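Local coordinates for protein trans-4-hydroxy-L-proline dehydratase (Clostridioides difficile 70-100-2010, PDB 6VXC) that catalyses, as a glycyl radical enzyme, the dehydration of trans-4-hydroxy-L-proline to (S)-1-pyrroline-5-carboxylate in anaerobic hydroxyproline degradation, at residues C183-T186 / I187-G191; M282-F285 / V286-G289; L322-D325 / R326-L330; G375-E378 / V379-I382. All coordinates share one frame; numbering follows the deposited sequence.

Overall arrangement
Four local contacts follow one another along the chain, all within the pyruvate formate lyase-like region, and fall into two touching pairs. Interaction 1, on the short helix 186-189, packs against interaction 2 in the middle of helix 276-293, with centres about 11 Å apart. Interactions 3 and 4, at the starts of helices 324-339 and 378-390, lie about 13 Å apart between centres, with Ile382 set against Arg324 and Gln328. Centres in different pairs are about 20 to 22 Å apart. Helix 305-318 borders interactions 1, 3 and 4, while Leu330 and Trp284 join helices 276-293 and 324-339. The group belongs to the helical scaffold, away from the radical glycine and the probable active-site cysteine and glutamate.

Interaction 1. Residues C183-T186 / I187-G191; sequences CGDT and IYKKG
Thr186 O receives two backbone N-H groups, from Lys189 N and Lys190 N, both at 3.0 Å, while Tyr188 N donates to Asp185 O, and these bonds curl the chain into the short, weakly bonded helix 186-189. Lys190 N lies nearly in line with the carbonyl, though its N-H bends off that line (135°); Lys189 N sits well above the carbonyl plane. From within the turn, the Lys189 side chain reaches back to Asp185. Its chain bends at chi3 (-61°), bringing NZ within 2.8 Å of Asp185 OD2 in a salt bridge that meets the carboxylate from above its plane. Lys190 has its own acid, Asp198 on helix 192-205. On the buried side, Cys183 SG lies 3.5 Å from Ile187 CD1, and Ile187 continues onto Met282, Tyr283 and Val286 of helix 276-293. Ile187 CG1 also covers the centre of one face of the Tyr188 ring, which stacks with His308 as well. The phenol end of Tyr188 is tied to the loop by one ordered water: it donates to Gly184 O at 3.0 Å and, in the plane of the ring, accepts from Tyr188 OH at 2.7 Å.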
ATOM      1  N   CYS A 183     -12.158  -4.427   0.824  1.00 15.78           N
ATOM      2  CA  CYS A 183     -13.462  -5.065   0.755  1.00 13.76           C
ATOM      3  C   CYS A 183     -14.413  -4.466   1.788  1.00 15.24           C
ATOM      4  O   CYS A 183     -14.012  -4.142   2.907  1.00 13.66           O
ATOM      5  CB  CYS A 183     -13.303  -6.568   0.995  1.00 17.25           C
ATOM      6  SG  CYS A 183     -14.710  -7.574   0.534  1.00 40.06           S
ATOM      7  N   GLY A 184     -15.664  -4.295   1.401  1.00 16.42           N
ATOM      8  CA  GLY A 184     -16.734  -3.943   2.320  1.00 16.07           C
ATOM      9  C   GLY A 184     -17.414  -5.175   2.885  1.00 15.85           C
ATOM     10  O   GLY A 184     -16.805  -6.239   3.023  1.00 17.87           O
ATOM     11  N   ASP A 185     -18.710  -5.054   3.159  1.00 15.14           N
ATOM     12  CA  ASP A 185     -19.471  -6.152   3.743  1.00 18.04           C
ATOM     13  C   ASP A 185     -20.386  -6.842   2.744  1.00 15.82           C
ATOM     14  O   ASP A 185     -21.080  -7.787   3.116  1.00 15.34           O
ATOM     15  CB  ASP A 185     -20.305  -5.663   4.936  1.00 21.88           C
ATOM     16  CG  ASP A 185     -21.432  -4.722   4.527  1.00 25.33           C
ATOM     17  OD1 ASP A 185     -21.484  -4.315   3.356  1.00 28.46           O
ATOM     18  OD2 ASP A 185     -22.267  -4.376   5.391  1.00 35.95           O
ATOM     19  N   THR A 186     -20.375  -6.430   1.480  1.00 13.69           N
ATOM     20  CA  THR A 186     -21.323  -6.994   0.524  1.00 15.32           C
ATOM     21  C   THR A 186     -21.179  -8.510   0.404  1.00 12.75           C
ATOM     22  O   THR A 186     -22.178  -9.232   0.410  1.00 15.00           O
ATOM     23  CB  THR A 186     -21.144  -6.319  -0.834  1.00 14.46           C
ATOM     24  OG1 THR A 186     -21.464  -4.936  -0.697  1.00 16.72           O
ATOM     25  CG2 THR A 186     -22.086  -6.954  -1.855  1.00 15.20           C
ATOM     26  N   ILE A 187     -19.948  -9.017   0.324  1.00 14.30           N
ATOM     27  CA  ILE A 187     -19.741 -10.448   0.118  1.00 12.48           C
ATOM     28  C   ILE A 187     -20.159 -11.312   1.306  1.00 14.30           C
ATOM     29  O   ILE A 187     -20.186 -12.535   1.170  1.00 17.08           O
ATOM     30  CB  ILE A 187     -18.267 -10.753  -0.219  1.00 12.32           C
ATOM     31  CG1 ILE A 187     -17.341 -10.334   0.935  1.00 16.98           C
ATOM     32  CG2 ILE A 187     -17.879 -10.032  -1.473  1.00 16.13           C
ATOM     33  CD1 ILE A 187     -15.899 -10.895   0.837  1.00 14.03           C
ATOM     34  N   TYR A 188     -20.454 -10.732   2.467  1.00 14.78           N
ATOM     35  CA  TYR A 188     -20.971 -11.523   3.578  1.00 16.11           C
ATOM     36  C   TYR A 188     -22.493 -11.544   3.619  1.00 15.18           C
ATOM     37  O   TYR A 188     -23.066 -12.379   4.328  1.00 16.71           O
ATOM     38  CB  TYR A 188     -20.415 -11.006   4.920  1.00 12.70           C
ATOM     39  CG  TYR A 188     -18.928 -10.774   4.840  1.00 15.20           C
ATOM     40  CD1 TYR A 188     -18.044 -11.840   4.724  1.00 14.79           C
ATOM     41  CD2 TYR A 188     -18.411  -9.484   4.831  1.00 13.21           C
ATOM     42  CE1 TYR A 188     -16.700 -11.637   4.612  1.00 15.99           C
ATOM     43  CE2 TYR A 188     -17.062  -9.267   4.717  1.00 10.60           C
ATOM     44  CZ  TYR A 188     -16.209 -10.344   4.607  1.00 11.25           C
ATOM     45  OH  TYR A 188     -14.867 -10.155   4.489  1.00 13.24           O
ATOM     46  N   LYS A 189     -23.151 -10.674   2.853  1.00 15.08           N
ATOM     47  CA  LYS A 189     -24.598 -10.613   2.792  1.00 16.68           C
ATOM     48  C   LYS A 189     -25.166 -11.130   1.477  1.00 16.92           C
ATOM     49  O   LYS A 189     -26.358 -11.442   1.422  1.00 18.83           O
ATOM     50  CB  LYS A 189     -25.083  -9.165   3.020  1.00 17.49           C
ATOM     51  CG  LYS A 189     -24.641  -8.582   4.347  1.00 24.82           C
ATOM     52  CD  LYS A 189     -25.036  -7.117   4.546  1.00 30.33           C
ATOM     53  CE  LYS A 189     -24.425  -6.197   3.508  1.00 34.26           C
ATOM     54  NZ  LYS A 189     -24.615  -4.753   3.881  1.00 44.03           N
ATOM     55  N   LYS A 190     -24.344 -11.257   0.438  1.00 15.40           N
ATOM     56  CA  LYS A 190     -24.784 -11.698  -0.880  1.00 16.85           C
ATOM     57  C   LYS A 190     -23.723 -12.599  -1.484  1.00 16.94           C
ATOM     58  O   LYS A 190     -22.529 -12.405  -1.256  1.00 17.70           O
ATOM     59  CB  LYS A 190     -25.049 -10.521  -1.840  1.00 14.91           C
ATOM     60  CG  LYS A 190     -26.250  -9.684  -1.462  1.00 18.48           C
ATOM     61  CD  LYS A 190     -26.460  -8.506  -2.410  1.00 23.20           C
ATOM     62  CE  LYS A 190     -27.838  -7.884  -2.199  1.00 24.18           C
ATOM     63  NZ  LYS A 190     -27.983  -6.594  -2.897  1.00 33.38           N
ATOM     64  N   GLY A 191     -24.174 -13.598  -2.247  1.00 14.65           N
ATOM     65  CA  GLY A 191     -23.300 -14.331  -3.134  1.00 12.78           C
ATOM     66  C   GLY A 191     -23.310 -13.695  -4.510  1.00 14.49           C
ATOM     67  O   GLY A 191     -24.013 -12.722  -4.759  1.00 12.94           O
TER
HETATM   68  O   HOH W   1     -14.298  -7.620   3.874  1.00 14.57           O

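Interaction 2. Residues M282-F285 / V286-G289; sequences MYWF and VHIG
The His287 side chain packs on Trp284 and Tyr283, three and four residues earlier in helix 276-293: the indole lies over one face of the imidazole and the phenol hydroxyl at its edge. Its CB rests 3.4 Å from Trp284 O. With CG anti to the backbone N (chi1 -178°), the imidazole is carried back toward the two aromatic residues. There CG comes within 3.5 Å of Trp284 CZ3. On one edge ND1 meets Tyr283 OH at 2.8 Å in an almost straight hydrogen bond whose donor may be either group; the hydroxyl lies in the imidazole plane, and the two rings meet rim to rim. Through the stacked face, CD2 lies over the CZ3-CH2 bond of Trp284; NE2 lies over the same two carbons, and CE1 is near both Tyr283 OH and Trp284 CZ3. Tyr283, Trp284 and His287 thus make an aromatic cluster on a buried helix: the imidazole and the six-membered ring of Trp284 form an offset stack, with centroids 4.2 Å apart and planes at 18°. Phe338 of helix 324-339 meets both stacked rings. Trp284 is used further along, since Ile288 CG1 sits over the face of its five-membered ring, 4.0 Å from the centroid, in a CH-pi contact. The indole NE1 hydrogen-bonds Gly91 O. On another side of the helix Met282 SD touches Val286 CG2 at 4.1 Å.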
ATOM      1  N   MET A 282     -15.098 -17.304   1.307  1.00 13.07           N
ATOM      2  CA  MET A 282     -15.663 -16.319   0.382  1.00 13.03           C
ATOM      3  C   MET A 282     -14.712 -15.133   0.209  1.00 13.64           C
ATOM      4  O   MET A 282     -14.406 -14.731  -0.919  1.00 14.66           O
ATOM      5  CB  MET A 282     -17.043 -15.848   0.870  1.00 11.16           C
ATOM      6  CG  MET A 282     -17.620 -14.605   0.158  1.00 12.15           C
ATOM      7  SD  MET A 282     -18.113 -14.888  -1.575  1.00 17.08           S
ATOM      8  CE  MET A 282     -19.850 -15.221  -1.347  1.00 14.90           C
ATOM      9  N   TYR A 283     -14.215 -14.572   1.314  1.00 12.86           N
ATOM     10  CA  TYR A 283     -13.277 -13.468   1.179  1.00 11.06           C
ATOM     11  C   TYR A 283     -12.083 -13.877   0.330  1.00 13.02           C
ATOM     12  O   TYR A 283     -11.672 -13.134  -0.569  1.00 14.06           O
ATOM     13  CB  TYR A 283     -12.781 -12.936   2.532  1.00 11.93           C
ATOM     14  CG  TYR A 283     -11.624 -12.017   2.218  1.00 12.46           C
ATOM     15  CD1 TYR A 283     -11.851 -10.730   1.752  1.00 10.93           C
ATOM     16  CD2 TYR A 283     -10.322 -12.493   2.212  1.00 12.91           C
ATOM     17  CE1 TYR A 283     -10.810  -9.919   1.378  1.00 10.47           C
ATOM     18  CE2 TYR A 283      -9.271 -11.684   1.826  1.00 10.65           C
ATOM     19  CZ  TYR A 283      -9.529 -10.406   1.402  1.00  9.67           C
ATOM     20  OH  TYR A 283      -8.498  -9.606   1.022  1.00 13.26           O
ATOM     21  N   TRP A 284     -11.506 -15.059   0.599  1.00 12.53           N
ATOM     22  CA  TRP A 284     -10.271 -15.425  -0.084  1.00 11.77           C
ATOM     23  C   TRP A 284     -10.491 -15.656  -1.577  1.00 12.57           C
ATOM     24  O   TRP A 284      -9.619 -15.329  -2.389  1.00 14.49           O
ATOM     25  CB  TRP A 284      -9.616 -16.654   0.560  1.00 10.73           C
ATOM     26  CG  TRP A 284      -8.253 -16.841  -0.037  1.00 11.89           C
ATOM     27  CD1 TRP A 284      -7.827 -17.874  -0.816  1.00 11.83           C
ATOM     28  CD2 TRP A 284      -7.156 -15.915   0.036  1.00 12.17           C
ATOM     29  NE1 TRP A 284      -6.533 -17.664  -1.215  1.00 14.32           N
ATOM     30  CE2 TRP A 284      -6.092 -16.471  -0.701  1.00 12.18           C
ATOM     31  CE3 TRP A 284      -6.966 -14.683   0.670  1.00  9.74           C
ATOM     32  CZ2 TRP A 284      -4.864 -15.830  -0.841  1.00  9.35           C
ATOM     33  CZ3 TRP A 284      -5.736 -14.046   0.539  1.00 10.16           C
ATOM     34  CH2 TRP A 284      -4.703 -14.624  -0.214  1.00 10.65           C
ATOM     35  N   PHE A 285     -11.635 -16.239  -1.959  1.00 15.26           N
ATOM     36  CA  PHE A 285     -11.954 -16.384  -3.379  1.00 13.33           C
ATOM     37  C   PHE A 285     -12.058 -15.021  -4.056  1.00 13.15           C
ATOM     38  O   PHE A 285     -11.542 -14.819  -5.163  1.00 15.00           O
ATOM     39  CB  PHE A 285     -13.261 -17.165  -3.552  1.00 11.14           C
ATOM     40  CG  PHE A 285     -13.099 -18.668  -3.520  1.00 14.72           C
ATOM     41  CD1 PHE A 285     -11.918 -19.273  -3.945  1.00 13.61           C
ATOM     42  CD2 PHE A 285     -14.149 -19.480  -3.094  1.00 12.12           C
ATOM     43  CE1 PHE A 285     -11.774 -20.664  -3.924  1.00 15.68           C
ATOM     44  CE2 PHE A 285     -14.018 -20.878  -3.071  1.00 13.50           C
ATOM     45  CZ  PHE A 285     -12.831 -21.472  -3.489  1.00 13.19           C
ATOM     46  N   VAL A 286     -12.752 -14.083  -3.414  1.00 13.87           N
ATOM     47  CA  VAL A 286     -12.843 -12.724  -3.941  1.00 12.63           C
ATOM     48  C   VAL A 286     -11.448 -12.115  -4.058  1.00 12.06           C
ATOM     49  O   VAL A 286     -11.128 -11.452  -5.046  1.00 14.07           O
ATOM     50  CB  VAL A 286     -13.764 -11.858  -3.058  1.00 11.06           C
ATOM     51  CG1 VAL A 286     -13.726 -10.401  -3.509  1.00 10.91           C
ATOM     52  CG2 VAL A 286     -15.196 -12.387  -3.043  1.00 11.74           C
ATOM     53  N   HIS A 287     -10.600 -12.337  -3.055  1.00 11.93           N
ATOM     54  CA  HIS A 287      -9.222 -11.848  -3.104  1.00 13.12           C
ATOM     55  C   HIS A 287      -8.474 -12.409  -4.316  1.00 13.29           C
ATOM     56  O   HIS A 287      -7.897 -11.655  -5.104  1.00 13.94           O
ATOM     57  CB  HIS A 287      -8.510 -12.221  -1.796  1.00 11.40           C
ATOM     58  CG  HIS A 287      -7.101 -11.733  -1.693  1.00 11.13           C
ATOM     59  ND1 HIS A 287      -6.709 -10.777  -0.781  1.00  9.14           N
ATOM     60  CD2 HIS A 287      -5.974 -12.111  -2.344  1.00 11.08           C
ATOM     61  CE1 HIS A 287      -5.414 -10.556  -0.904  1.00  9.71           C
ATOM     62  NE2 HIS A 287      -4.939 -11.359  -1.837  1.00 10.12           N
ATOM     63  N   ILE A 288      -8.514 -13.730  -4.504  1.00 14.93           N
ATOM     64  CA  ILE A 288      -7.888 -14.342  -5.673  1.00 13.56           C
ATOM     65  C   ILE A 288      -8.459 -13.735  -6.946  1.00 12.66           C
ATOM     66  O   ILE A 288      -7.737 -13.488  -7.916  1.00 12.66           O
ATOM     67  CB  ILE A 288      -8.084 -15.871  -5.654  1.00 13.06           C
ATOM     68  CG1 ILE A 288      -7.331 -16.485  -4.471  1.00 11.68           C
ATOM     69  CG2 ILE A 288      -7.612 -16.502  -6.967  1.00 13.57           C
ATOM     70  CD1 ILE A 288      -5.853 -16.253  -4.548  1.00 15.66           C
ATOM     71  N   GLY A 289      -9.763 -13.513  -6.968  1.00 15.50           N
ATOM     72  CA  GLY A 289     -10.416 -12.950  -8.125  1.00 12.41           C
ATOM     73  C   GLY A 289      -9.930 -11.564  -8.498  1.00 13.36           C
ATOM     74  O   GLY A 289      -9.496 -11.352  -9.639  1.00 15.33           O
TER

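Interaction 3. Residues L322-D325 / R326-L330; sequences LDRD and RAQEL
Asp323 caps the start of helix 324-339 through its side chain: OD1 accepts from Arg326 N at 2.9 Å, met nearly along its C-O bond. The chi1 of 60° sets the carboxylate between its own backbone N and carbonyl carbon, turned back over the first turn, where it takes up one of the N-H groups. Asp323 O then accepts from Ala327 N, the first regular bond of the helix. The tight part lies beside this cap. Leu322 CD1 presses on Arg326 CG at 3.6 Å, the two side chains crossing at about a right angle, and Leu322 CD2 lies 4.1 Å from Ala327 CB. The Leu322-Ala327 pairing, residue before the cap with fourth after it, fits a hydrophobic staple. Tyr313 of helix 305-318 touches both residues and Tyr276 of helix 276-293 touches Leu322. The solvent side, with the exposed Asp323 and Asp325, is polar and water-mediated, although Gln328 is buried against helix 378-390. A single water joins three side chains, accepting from Arg324 NH2 in the guanidinium plane and donating to Asp325 OD1 at 3.0 Å and to Gln328 OE1 at 2.7 Å. Arg324 NH1 is in a salt bridge with Asp385, and Gln328 NE2 bonds Glu332. One turn on, Arg326 NH1 forms a salt bridge with Glu329 OE2 at 3.0 Å, and Glu329 OE1 another with Arg28. The negative charges of Asp323 and Asp325 should suit the helix dipole, and the paired charges of Arg326 and Glu329 are probably mutually stabilising.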
ATOM      1  N   LEU A 322     -18.386 -24.398  16.055  1.00 19.30           N
ATOM      2  CA  LEU A 322     -17.130 -23.666  16.074  1.00 16.11           C
ATOM      3  C   LEU A 322     -16.735 -23.430  17.520  1.00 15.79           C
ATOM      4  O   LEU A 322     -17.593 -23.283  18.393  1.00 20.14           O
ATOM      5  CB  LEU A 322     -17.251 -22.314  15.351  1.00 14.97           C
ATOM      6  CG  LEU A 322     -15.985 -21.494  15.058  1.00 17.49           C
ATOM      7  CD1 LEU A 322     -15.085 -22.224  14.081  1.00 15.96           C
ATOM      8  CD2 LEU A 322     -16.375 -20.167  14.451  1.00 15.19           C
ATOM      9  N   ASP A 323     -15.431 -23.374  17.763  1.00 16.24           N
ATOM     10  CA  ASP A 323     -14.901 -22.888  19.028  1.00 16.01           C
ATOM     11  C   ASP A 323     -13.726 -21.946  18.749  1.00 17.14           C
ATOM     12  O   ASP A 323     -13.317 -21.747  17.601  1.00 15.30           O
ATOM     13  CB  ASP A 323     -14.499 -24.052  19.951  1.00 18.16           C
ATOM     14  CG  ASP A 323     -13.423 -24.948  19.351  1.00 19.38           C
ATOM     15  OD1 ASP A 323     -12.854 -24.604  18.303  1.00 23.96           O
ATOM     16  OD2 ASP A 323     -13.115 -25.991  19.966  1.00 26.00           O
ATOM     17  N   ARG A 324     -13.168 -21.366  19.813  1.00 15.28           N
ATOM     18  CA  ARG A 324     -12.103 -20.388  19.634  1.00 14.92           C
ATOM     19  C   ARG A 324     -10.915 -20.990  18.900  1.00 15.33           C
ATOM     20  O   ARG A 324     -10.316 -20.340  18.033  1.00 16.69           O
ATOM     21  CB  ARG A 324     -11.657 -19.830  20.989  1.00 16.57           C
ATOM     22  CG  ARG A 324     -10.828 -18.555  20.871  1.00 15.57           C
ATOM     23  CD  ARG A 324     -10.209 -18.136  22.189  1.00 22.63           C
ATOM     24  NE  ARG A 324      -9.685 -16.771  22.164  1.00 19.93           N
ATOM     25  CZ  ARG A 324      -8.460 -16.433  21.771  1.00 20.79           C
ATOM     26  NH1 ARG A 324      -8.081 -15.154  21.804  1.00 19.65           N
ATOM     27  NH2 ARG A 324      -7.612 -17.364  21.358  1.00 17.69           N
ATOM     28  N   ASP A 325     -10.573 -22.239  19.215  1.00 14.97           N
ATOM     29  CA  ASP A 325      -9.413 -22.873  18.597  1.00 14.40           C
ATOM     30  C   ASP A 325      -9.591 -23.025  17.091  1.00 15.57           C
ATOM     31  O   ASP A 325      -8.656 -22.784  16.319  1.00 14.12           O
ATOM     32  CB  ASP A 325      -9.158 -24.234  19.236  1.00 15.08           C
ATOM     33  CG  ASP A 325      -8.430 -24.128  20.567  1.00 18.54           C
ATOM     34  OD1 ASP A 325      -7.944 -23.035  20.918  1.00 17.73           O
ATOM     35  OD2 ASP A 325      -8.331 -25.162  21.247  1.00 22.18           O
ATOM     36  N   ARG A 326     -10.772 -23.486  16.657  1.00 12.73           N
ATOM     37  CA  ARG A 326     -10.989 -23.674  15.224  1.00 15.65           C
ATOM     38  C   ARG A 326     -11.073 -22.328  14.514  1.00 15.19           C
ATOM     39  O   ARG A 326     -10.578 -22.187  13.394  1.00 17.39           O
ATOM     40  CB  ARG A 326     -12.253 -24.503  14.971  1.00 14.59           C
ATOM     41  CG  ARG A 326     -12.615 -24.719  13.480  1.00 18.40           C
ATOM     42  CD  ARG A 326     -11.579 -25.577  12.742  1.00 20.33           C
ATOM     43  NE  ARG A 326     -12.160 -26.329  11.625  1.00 23.24           N
ATOM     44  CZ  ARG A 326     -11.606 -27.411  11.085  1.00 20.93           C
ATOM     45  NH1 ARG A 326     -10.506 -27.926  11.618  1.00 24.30           N
ATOM     46  NH2 ARG A 326     -12.198 -28.025  10.074  1.00 18.51           N
ATOM     47  N   ALA A 327     -11.690 -21.330  15.158  1.00 15.89           N
ATOM     48  CA  ALA A 327     -11.691 -19.970  14.613  1.00 12.05           C
ATOM     49  C   ALA A 327     -10.278 -19.425  14.463  1.00 13.59           C
ATOM     50  O   ALA A 327      -9.969 -18.757  13.470  1.00 13.34           O
ATOM     51  CB  ALA A 327     -12.526 -19.040  15.484  1.00 11.00           C
ATOM     52  N   GLN A 328      -9.408 -19.680  15.447  1.00 14.52           N
ATOM     53  CA  GLN A 328      -8.022 -19.260  15.321  1.00 13.19           C
ATOM     54  C   GLN A 328      -7.306 -20.058  14.246  1.00 15.67           C
ATOM     55  O   GLN A 328      -6.526 -19.495  13.468  1.00 15.87           O
ATOM     56  CB  GLN A 328      -7.290 -19.410  16.653  1.00 15.52           C
ATOM     57  CG  GLN A 328      -5.832 -19.024  16.550  1.00 13.87           C
ATOM     58  CD  GLN A 328      -5.148 -18.895  17.913  1.00 17.43           C
ATOM     59  OE1 GLN A 328      -5.799 -18.952  18.967  1.00 16.68           O
ATOM     60  NE2 GLN A 328      -3.837 -18.698  17.896  1.00 14.34           N
ATOM     61  N   GLU A 329      -7.568 -21.370  14.184  1.00 14.79           N
ATOM     62  CA  GLU A 329      -6.929 -22.220  13.189  1.00 13.21           C
ATOM     63  C   GLU A 329      -7.267 -21.745  11.775  1.00 14.49           C
ATOM     64  O   GLU A 329      -6.398 -21.710  10.895  1.00 15.01           O
ATOM     65  CB  GLU A 329      -7.347 -23.683  13.393  1.00 15.94           C
ATOM     66  CG  GLU A 329      -6.731 -24.656  12.375  1.00 17.04           C
ATOM     67  CD  GLU A 329      -7.158 -26.116  12.581  1.00 17.38           C
ATOM     68  OE1 GLU A 329      -6.366 -27.019  12.276  1.00 18.58           O
ATOM     69  OE2 GLU A 329      -8.296 -26.354  13.009  1.00 16.98           O
ATOM     70  N   LEU A 330      -8.523 -21.375  11.543  1.00 14.12           N
ATOM     71  CA  LEU A 330      -8.923 -20.906  10.220  1.00 14.60           C
ATOM     72  C   LEU A 330      -8.221 -19.598   9.865  1.00 12.48           C
ATOM     73  O   LEU A 330      -7.821 -19.398   8.718  1.00 15.07           O
ATOM     74  CB  LEU A 330     -10.442 -20.758  10.146  1.00 12.13           C
ATOM     75  CG  LEU A 330     -11.182 -22.091  10.064  1.00 13.48           C
ATOM     76  CD1 LEU A 330     -12.662 -21.944  10.379  1.00 14.25           C
ATOM     77  CD2 LEU A 330     -10.987 -22.714   8.691  1.00 13.65           C
TER
HETATM   78  O   HOH W   2      -7.747 -20.110  20.489  1.00 19.81           O

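Interaction 4. Residues G375-E378 / V379-I382; sequences GVNE and VSYI
Ser380 OG is an acceptor for a backbone N-H that comes before its own helix: Asn377 N donates to it at 2.9 Å and almost straight (168°), while Asn377 OD1 takes Ser380 N at 3.0 Å in return. The two residues therefore hold each other by side chain to backbone in both directions. Each torsion serves this exchange. Asn377 has CG between its backbone N and carbonyl carbon (chi1 61°), which turns OD1 toward Ser380 N, and Ser380 has OG beside its own backbone N (chi1 -46°), facing back to the cap. Ser380 OG is also hydrogen-bonded to Asp306 OD2, and Asn377 ND2 to Asp306 O, so the start of helix 305-318 fastens both members of the pair. That second bond fixes the amide orientation, leaving OD1 for the helix end. The regular backbone bonds set in gradually: Tyr381 N to Asn377 O is weak at 3.4 Å, whereas Ile382 N reaches Glu378 O at 3.1 Å. Outside the polar exchange, Val376 CG1 leans on the Tyr381 ring at CE2, 3.5 Å away, approaching it obliquely. The ring also takes a cation-pi contact from Lys408, and Phe409 of helix 407-418 touches both Val376 and Ser380. The reciprocal bonds of Asn377 and Ser380 form a capping box, and Val376 with Tyr381, the residues before the cap and four after it, form the accompanying hydrophobic staple, the classic paired signature of a helix N-terminus, here that of helix 378-390.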
ATOM      1  N   GLY A 375     -15.331  -1.351  19.081  1.00 16.52           N
ATOM      2  CA  GLY A 375     -15.409  -2.504  18.203  1.00  9.68           C
ATOM      3  C   GLY A 375     -14.600  -3.718  18.611  1.00 12.28           C
ATOM      4  O   GLY A 375     -14.668  -4.755  17.942  1.00 12.45           O
ATOM      5  N   VAL A 376     -13.813  -3.620  19.681  1.00 12.32           N
ATOM      6  CA  VAL A 376     -13.063  -4.781  20.146  1.00 11.95           C
ATOM      7  C   VAL A 376     -14.036  -5.887  20.521  1.00 12.78           C
ATOM      8  O   VAL A 376     -14.987  -5.670  21.278  1.00 15.24           O
ATOM      9  CB  VAL A 376     -12.151  -4.390  21.317  1.00 12.78           C
ATOM     10  CG1 VAL A 376     -11.593  -5.630  22.001  1.00 10.97           C
ATOM     11  CG2 VAL A 376     -11.022  -3.490  20.801  1.00 11.88           C
ATOM     12  N   ASN A 377     -13.826  -7.069  19.960  1.00 13.93           N
ATOM     13  CA  ASN A 377     -14.665  -8.229  20.221  1.00 15.28           C
ATOM     14  C   ASN A 377     -13.747  -9.443  20.311  1.00 14.57           C
ATOM     15  O   ASN A 377     -12.521  -9.327  20.209  1.00 13.49           O
ATOM     16  CB  ASN A 377     -15.766  -8.377  19.145  1.00 14.92           C
ATOM     17  CG  ASN A 377     -15.205  -8.572  17.735  1.00 14.32           C
ATOM     18  OD1 ASN A 377     -14.259  -9.338  17.526  1.00 14.61           O
ATOM     19  ND2 ASN A 377     -15.791  -7.867  16.758  1.00 13.93           N
ATOM     20  N   GLU A 378     -14.341 -10.624  20.476  1.00 16.62           N
ATOM     21  CA  GLU A 378     -13.526 -11.817  20.678  1.00 18.28           C
ATOM     22  C   GLU A 378     -12.659 -12.106  19.464  1.00 14.49           C
ATOM     23  O   GLU A 378     -11.529 -12.582  19.608  1.00 14.63           O
ATOM     24  CB  GLU A 378     -14.398 -13.040  20.985  1.00 22.47           C
ATOM     25  CG  GLU A 378     -14.900 -13.098  22.409  1.00 32.55           C
ATOM     26  CD  GLU A 378     -13.764 -13.015  23.420  1.00 38.67           C
ATOM     27  OE1 GLU A 378     -13.749 -12.048  24.224  1.00 39.30           O
ATOM     28  OE2 GLU A 378     -12.868 -13.890  23.386  1.00 36.12           O
ATOM     29  N   VAL A 379     -13.178 -11.851  18.259  1.00 13.47           N
ATOM     30  CA  VAL A 379     -12.372 -12.096  17.066  1.00 13.95           C
ATOM     31  C   VAL A 379     -11.165 -11.175  17.053  1.00 10.80           C
ATOM     32  O   VAL A 379     -10.095 -11.565  16.588  1.00 12.60           O
ATOM     33  CB  VAL A 379     -13.196 -11.942  15.758  1.00 13.39           C
ATOM     34  CG1 VAL A 379     -12.288 -12.176  14.555  1.00 14.94           C
ATOM     35  CG2 VAL A 379     -14.375 -12.937  15.699  1.00 13.84           C
ATOM     36  N   SER A 380     -11.316  -9.948  17.558  1.00 12.22           N
ATOM     37  CA  SER A 380     -10.186  -9.022  17.628  1.00 11.28           C
ATOM     38  C   SER A 380      -9.024  -9.640  18.383  1.00 12.38           C
ATOM     39  O   SER A 380      -7.861  -9.525  17.970  1.00 14.01           O
ATOM     40  CB  SER A 380     -10.591  -7.704  18.302  1.00  9.75           C
ATOM     41  OG  SER A 380     -11.812  -7.195  17.826  1.00 13.68           O
ATOM     42  N   TYR A 381      -9.318 -10.267  19.519  1.00 11.77           N
ATOM     43  CA  TYR A 381      -8.258 -10.878  20.305  1.00 10.79           C
ATOM     44  C   TYR A 381      -7.710 -12.123  19.631  1.00 11.50           C
ATOM     45  O   TYR A 381      -6.512 -12.397  19.734  1.00 14.58           O
ATOM     46  CB  TYR A 381      -8.758 -11.181  21.720  1.00 13.25           C
ATOM     47  CG  TYR A 381      -8.821  -9.949  22.579  1.00 14.29           C
ATOM     48  CD1 TYR A 381      -7.651  -9.351  23.032  1.00 11.98           C
ATOM     49  CD2 TYR A 381     -10.040  -9.377  22.932  1.00 13.61           C
ATOM     50  CE1 TYR A 381      -7.673  -8.221  23.825  1.00 13.56           C
ATOM     51  CE2 TYR A 381     -10.083  -8.237  23.723  1.00 14.44           C
ATOM     52  CZ  TYR A 381      -8.892  -7.662  24.167  1.00 17.61           C
ATOM     53  OH  TYR A 381      -8.930  -6.539  24.959  1.00 16.95           O
ATOM     54  N   ILE A 382      -8.563 -12.876  18.922  1.00 11.63           N
ATOM     55  CA  ILE A 382      -8.068 -14.006  18.147  1.00 13.31           C
ATOM     56  C   ILE A 382      -7.075 -13.530  17.081  1.00 13.36           C
ATOM     57  O   ILE A 382      -6.012 -14.128  16.901  1.00 14.38           O
ATOM     58  CB  ILE A 382      -9.238 -14.804  17.538  1.00 11.31           C
ATOM     59  CG1 ILE A 382     -10.162 -15.367  18.626  1.00 14.57           C
ATOM     60  CG2 ILE A 382      -8.719 -15.958  16.726  1.00 12.69           C
ATOM     61  CD1 ILE A 382     -11.451 -16.014  18.068  1.00 14.68           C
TER